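Local coordinates for peptidase M16 domain protein (Alicyclobacillus acidocaldarius subsp. acidocaldarius DSM 446, PDB 4XEA) that is a putative metallopeptidase of the M16 (insulinase) family, binding a metal ion and probably cleaving peptide bonds by hydrolysis, at residues M73-V86 with Y98-L112. Residues are numbered along the deposited sequence; the frame is centred on the assembly and turned at random.
Sequences MDVFARFAAHGASV and YFSGTGEIAKHVGTL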
loop_
_atom_site.group_PDB
_atom_site.type_symbol
_atom_site.label_atom_id
_atom_site.label_comp_id
_atom_site.label_asym_id
_atom_site.label_seq_id
_atom_site.Cartn_x
_atom_site.Cartn_y
_atom_site.Cartn_z
HETATM N N MSE A 73 2.885 31.755 0.155
HETATM C CA MSE A 73 2.147 30.534 -0.172
HETATM C C MSE A 73 1.991 29.644 1.074
HETATM O O MSE A 73 2.960 29.477 1.845
HETATM C CB MSE A 73 2.934 29.679 -1.190
HETATM C CG MSE A 73 2.847 30.087 -2.651
HETATM SE SE MSE A 73 3.171 28.526 -3.818
HETATM C CE MSE A 73 5.157 28.430 -3.849
ATOM N N ASP A 74 0.787 29.078 1.248
ATOM C CA ASP A 74 0.601 27.747 1.892
ATOM C C ASP A 74 0.802 26.782 0.734
ATOM O O ASP A 74 -0.080 26.638 -0.134
ATOM C CB ASP A 74 -0.826 27.610 2.493
ATOM C CG ASP A 74 -1.136 26.213 3.101
ATOM O OD1 ASP A 74 -0.449 25.200 2.848
ATOM O OD2 ASP A 74 -2.144 26.141 3.842
ATOM N N VAL A 75 1.960 26.123 0.713
ATOM C CA VAL A 75 2.335 25.338 -0.441
ATOM C C VAL A 75 1.379 24.181 -0.656
ATOM O O VAL A 75 1.006 23.898 -1.792
ATOM C CB VAL A 75 3.800 24.876 -0.378
ATOM C CG1 VAL A 75 4.056 23.788 -1.406
ATOM C CG2 VAL A 75 4.734 26.084 -0.608
ATOM N N PHE A 76 0.950 23.549 0.434
ATOM C CA PHE A 76 0.058 22.382 0.350
ATOM C C PHE A 76 -1.310 22.771 -0.189
ATOM O O PHE A 76 -1.908 22.019 -0.975
ATOM C CB PHE A 76 -0.098 21.694 1.722
ATOM C CG PHE A 76 1.153 21.024 2.206
ATOM C CD1 PHE A 76 1.482 19.738 1.773
ATOM C CD2 PHE A 76 2.010 21.673 3.087
ATOM C CE1 PHE A 76 2.650 19.108 2.210
ATOM C CE2 PHE A 76 3.172 21.057 3.531
ATOM C CZ PHE A 76 3.499 19.768 3.087
ATOM N N ALA A 77 -1.803 23.937 0.230
ATOM C CA ALA A 77 -3.097 24.429 -0.223
ATOM C C ALA A 77 -3.059 24.890 -1.679
ATOM O O ALA A 77 -4.041 24.751 -2.389
ATOM C CB ALA A 77 -3.598 25.554 0.681
ATOM N N ARG A 78 -1.923 25.417 -2.123
ATOM C CA ARG A 78 -1.764 25.825 -3.523
ATOM C C ARG A 78 -2.000 24.644 -4.471
ATOM O O ARG A 78 -2.714 24.780 -5.461
ATOM C CB ARG A 78 -0.372 26.460 -3.750
ATOM C CG ARG A 78 -0.046 26.930 -5.201
ATOM C CD ARG A 78 -1.083 27.904 -5.759
ATOM N NE ARG A 78 -1.232 29.089 -4.912
ATOM C CZ ARG A 78 -0.544 30.220 -5.053
ATOM N NH1 ARG A 78 0.348 30.366 -6.024
ATOM N NH2 ARG A 78 -0.756 31.221 -4.209
ATOM N N PHE A 79 -1.435 23.479 -4.153
ATOM C CA PHE A 79 -1.749 22.246 -4.883
ATOM C C PHE A 79 -3.187 21.792 -4.686
ATOM O O PHE A 79 -3.843 21.396 -5.650
ATOM C CB PHE A 79 -0.855 21.094 -4.427
ATOM C CG PHE A 79 0.558 21.253 -4.848
ATOM C CD1 PHE A 79 0.951 20.890 -6.111
ATOM C CD2 PHE A 79 1.474 21.791 -3.987
ATOM C CE1 PHE A 79 2.252 21.082 -6.511
ATOM C CE2 PHE A 79 2.775 21.951 -4.357
ATOM C CZ PHE A 79 3.164 21.610 -5.621
ATOM N N ALA A 80 -3.655 21.815 -3.436
ATOM C CA ALA A 80 -4.968 21.256 -3.071
ATOM C C ALA A 80 -6.156 22.054 -3.639
ATOM O O ALA A 80 -7.136 21.462 -4.121
ATOM C CB ALA A 80 -5.076 21.144 -1.547
ATOM N N ALA A 81 -6.067 23.384 -3.571
ATOM C CA ALA A 81 -7.100 24.255 -4.128
ATOM C C ALA A 81 -7.301 24.038 -5.638
ATOM O O ALA A 81 -8.350 24.391 -6.167
ATOM C CB ALA A 81 -6.769 25.729 -3.841
ATOM N N HIS A 82 -6.314 23.445 -6.320
ATOM C CA HIS A 82 -6.428 23.156 -7.761
ATOM C C HIS A 82 -6.324 21.661 -8.144
ATOM O O HIS A 82 -5.998 21.329 -9.281
ATOM C CB HIS A 82 -5.409 24.011 -8.537
ATOM C CG HIS A 82 -5.588 25.481 -8.322
ATOM N ND1 HIS A 82 -6.494 26.230 -9.038
ATOM C CD2 HIS A 82 -4.996 26.336 -7.453
ATOM C CE1 HIS A 82 -6.445 27.485 -8.628
ATOM N NE2 HIS A 82 -5.546 27.576 -7.664
ATOM N N GLY A 83 -6.630 20.769 -7.201
ATOM C CA GLY A 83 -6.843 19.346 -7.506
ATOM C C GLY A 83 -5.565 18.509 -7.602
ATOM O O GLY A 83 -5.403 17.697 -8.521
ATOM N N ALA A 84 -4.653 18.726 -6.660
ATOM C CA ALA A 84 -3.442 17.910 -6.531
ATOM C C ALA A 84 -3.033 17.927 -5.083
ATOM O O ALA A 84 -3.528 18.751 -4.311
ATOM C CB ALA A 84 -2.291 18.456 -7.412
ATOM N N SER A 85 -2.133 17.025 -4.722
ATOM C CA SER A 85 -1.502 17.065 -3.403
ATOM C C SER A 85 -0.022 16.714 -3.499
ATOM O O SER A 85 0.388 15.948 -4.372
ATOM C CB SER A 85 -2.215 16.140 -2.420
ATOM O OG SER A 85 -1.814 14.809 -2.635
ATOM N N VAL A 86 0.754 17.266 -2.567
ATOM C CA VAL A 86 2.212 17.295 -2.647
ATOM C C VAL A 86 2.777 16.634 -1.390
ATOM O O VAL A 86 2.162 16.678 -0.324
ATOM C CB VAL A 86 2.750 18.745 -2.783
ATOM C CG1 VAL A 86 2.466 19.551 -1.537
ATOM C CG2 VAL A 86 4.268 18.765 -3.084
ATOM N N TYR A 98 7.137 15.706 -4.735
ATOM C CA TYR A 98 6.246 15.147 -5.749
ATOM C C TYR A 98 4.796 15.488 -5.493
ATOM O O TYR A 98 4.421 15.719 -4.344
ATOM C CB TYR A 98 6.443 13.641 -5.824
ATOM C CG TYR A 98 6.157 12.876 -4.535
ATOM C CD1 TYR A 98 4.928 12.276 -4.333
ATOM C CD2 TYR A 98 7.130 12.742 -3.534
ATOM C CE1 TYR A 98 4.646 11.564 -3.160
ATOM C CE2 TYR A 98 6.866 12.010 -2.359
ATOM C CZ TYR A 98 5.628 11.429 -2.191
ATOM O OH TYR A 98 5.337 10.754 -1.037
ATOM N N PHE A 99 4.007 15.578 -6.572
ATOM C CA PHE A 99 2.589 15.744 -6.454
ATOM C C PHE A 99 1.888 14.737 -7.330
ATOM O O PHE A 99 2.459 14.166 -8.260
ATOM C CB PHE A 99 2.138 17.202 -6.794
ATOM C CG PHE A 99 2.193 17.566 -8.263
ATOM C CD1 PHE A 99 1.197 17.162 -9.138
ATOM C CD2 PHE A 99 3.221 18.373 -8.754
ATOM C CE1 PHE A 99 1.238 17.514 -10.484
ATOM C CE2 PHE A 99 3.265 18.736 -10.103
ATOM C CZ PHE A 99 2.280 18.303 -10.968
ATOM N N SER A 100 0.627 14.519 -7.026
ATOM C CA SER A 100 -0.273 13.904 -7.971
ATOM C C SER A 100 -1.592 14.694 -8.014
ATOM O O SER A 100 -2.024 15.260 -7.014
ATOM C CB SER A 100 -0.490 12.463 -7.603
ATOM O OG SER A 100 -1.268 12.399 -6.447
ATOM N N GLY A 101 -2.193 14.756 -9.196
ATOM C CA GLY A 101 -3.432 15.513 -9.393
ATOM C C GLY A 101 -4.133 15.201 -10.696
ATOM O O GLY A 101 -3.691 14.342 -11.458
ATOM N N THR A 102 -5.225 15.922 -10.954
ATOM C CA THR A 102 -6.140 15.580 -12.038
ATOM C C THR A 102 -6.451 16.720 -13.037
ATOM O O THR A 102 -7.264 16.547 -13.953
ATOM C CB THR A 102 -7.460 15.080 -11.448
ATOM O OG1 THR A 102 -8.004 16.077 -10.582
ATOM C CG2 THR A 102 -7.216 13.829 -10.634
ATOM N N GLY A 103 -5.839 17.875 -12.848
ATOM C CA GLY A 103 -6.163 19.050 -13.660
ATOM C C GLY A 103 -5.267 20.196 -13.247
ATOM O O GLY A 103 -4.586 20.107 -12.214
ATOM N N GLU A 104 -5.231 21.247 -14.064
ATOM C CA GLU A 104 -4.435 22.436 -13.773
ATOM C C GLU A 104 -2.977 22.036 -13.542
ATOM O O GLU A 104 -2.290 22.551 -12.652
ATOM C CB GLU A 104 -5.008 23.174 -12.560
ATOM C CG GLU A 104 -6.413 23.797 -12.779
ATOM C CD GLU A 104 -6.322 25.225 -13.252
ATOM O OE1 GLU A 104 -7.257 26.000 -12.979
ATOM O OE2 GLU A 104 -5.297 25.589 -13.883
ATOM N N ILE A 105 -2.526 21.103 -14.371
ATOM C CA ILE A 105 -1.194 20.547 -14.280
ATOM C C ILE A 105 -0.162 21.651 -14.506
ATOM O O ILE A 105 0.842 21.684 -13.806
ATOM C CB ILE A 105 -1.024 19.355 -15.269
ATOM C CG1 ILE A 105 -2.081 18.278 -14.985
ATOM C CG2 ILE A 105 0.350 18.743 -15.161
ATOM C CD1 ILE A 105 -2.134 17.823 -13.528
ATOM N N ALA A 106 -0.433 22.590 -15.425
ATOM C CA ALA A 106 0.461 23.750 -15.652
ATOM C C ALA A 106 0.753 24.481 -14.348
ATOM O O ALA A 106 1.916 24.766 -14.032
ATOM C CB ALA A 106 -0.122 24.742 -16.708
ATOM N N LYS A 107 -0.293 24.735 -13.568
ATOM C CA LYS A 107 -0.147 25.430 -12.287
ATOM C C LYS A 107 0.687 24.626 -11.297
ATOM O O LYS A 107 1.564 25.187 -10.633
ATOM C CB LYS A 107 -1.517 25.759 -11.681
ATOM C CG LYS A 107 -1.453 26.591 -10.397
ATOM C CD LYS A 107 -2.712 27.426 -10.203
ATOM C CE LYS A 107 -2.617 28.742 -10.990
ATOM N NZ LYS A 107 -3.861 29.515 -10.959
ATOM N N HIS A 108 0.444 23.317 -11.227
ATOM C CA HIS A 108 1.080 22.482 -10.236
ATOM C C HIS A 108 2.579 22.330 -10.538
ATOM O O HIS A 108 3.403 22.406 -9.638
ATOM C CB HIS A 108 0.426 21.100 -10.152
ATOM C CG HIS A 108 -1.011 21.136 -9.723
ATOM N ND1 HIS A 108 -1.429 21.786 -8.583
ATOM C CD2 HIS A 108 -2.123 20.605 -10.284
ATOM C CE1 HIS A 108 -2.740 21.671 -8.468
ATOM N NE2 HIS A 108 -3.187 20.962 -9.490
ATOM N N VAL A 109 2.920 22.115 -11.801
ATOM C CA VAL A 109 4.325 22.044 -12.180
ATOM C C VAL A 109 5.079 23.325 -11.832
ATOM O O VAL A 109 6.214 23.274 -11.358
ATOM C CB VAL A 109 4.511 21.716 -13.668
ATOM C CG1 VAL A 109 6.035 21.762 -14.027
ATOM C CG2 VAL A 109 3.933 20.340 -13.949
ATOM N N GLY A 110 4.444 24.460 -12.105
ATOM C CA GLY A 110 4.954 25.787 -11.725
ATOM C C GLY A 110 5.165 25.915 -10.216
ATOM O O GLY A 110 6.206 26.388 -9.766
ATOM N N THR A 111 4.197 25.468 -9.429
ATOM C CA THR A 111 4.309 25.514 -7.976
ATOM C C THR A 111 5.440 24.588 -7.483
ATOM O O THR A 111 6.195 24.930 -6.558
ATOM C CB THR A 111 2.980 25.097 -7.337
ATOM O OG1 THR A 111 1.895 25.881 -7.894
ATOM C CG2 THR A 111 3.048 25.246 -5.812
ATOM N N LEU A 112 5.559 23.424 -8.121
ATOM C CA LEU A 112 6.593 22.441 -7.751
ATOM C C LEU A 112 7.982 23.043 -7.998
ATOM O O LEU A 112 8.846 23.024 -7.126
ATOM C CB LEU A 112 6.396 21.134 -8.534
ATOM C CG LEU A 112 7.423 20.025 -8.245
ATOM C CD1 LEU A 112 7.409 19.631 -6.784
ATOM C CD2 LEU A 112 7.172 18.852 -9.157
#
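His108 is the pivot where helix 105-112 meets the turn that leads out of helix 75-80. Its NE2 donates to the backbone O of His82 over 2.8 Å; the oxygen lies almost in the imidazole plane, but the nitrogen sits well above the carbonyl plane and the bond is bent, 142° at the hydrogen. Ala84 sets its CB over the centre of the same ring, a CH-pi contact 3.4 Å from the centroid. Phe79 meets His108 rim to rim, the two rings nearly parallel and neither over the other's face, with CD1 3.5 Å from ND1. A leucine in place of His108 would probably leave the His82 carbonyl without this donor and the turn less firmly tied to the helix.

At the CE2 and CZ atoms of Phe79 lies Thr111, whose CG2 touches both. That methyl stands anti to the backbone N, while OG1, with chi1 at -52°, turns back to donate to Lys107 O. Obliquely to Phe79, the Phe99 ring is inclined by 36° and brings CD2 to 3.6 Å from CE1, completing an aromatic cluster with His108. Nearer the surface, Lys107 lays CD over the centre of the His82 ring, 3.8 Å from its centroid.

Gly83, at positive phi, closes helix 75-80 as the C' residue of a Schellman motif, and its O accepts from Thr102 N. Beyond it, Ser85 and Ser100 form a hydrogen-bonded antiparallel pair. Gly101 pairs with Ala84, CA to CA 3.7 Å, where a CB on the glycine would run into Ala84 CB and Gly83 O. The whole is a beta hairpin at the edge of the M16 peptidase domain's mixed sheet, its face bearing Ala84, Val86 and Phe99 packed against the nearly antiparallel helices 75-80 and 105-116.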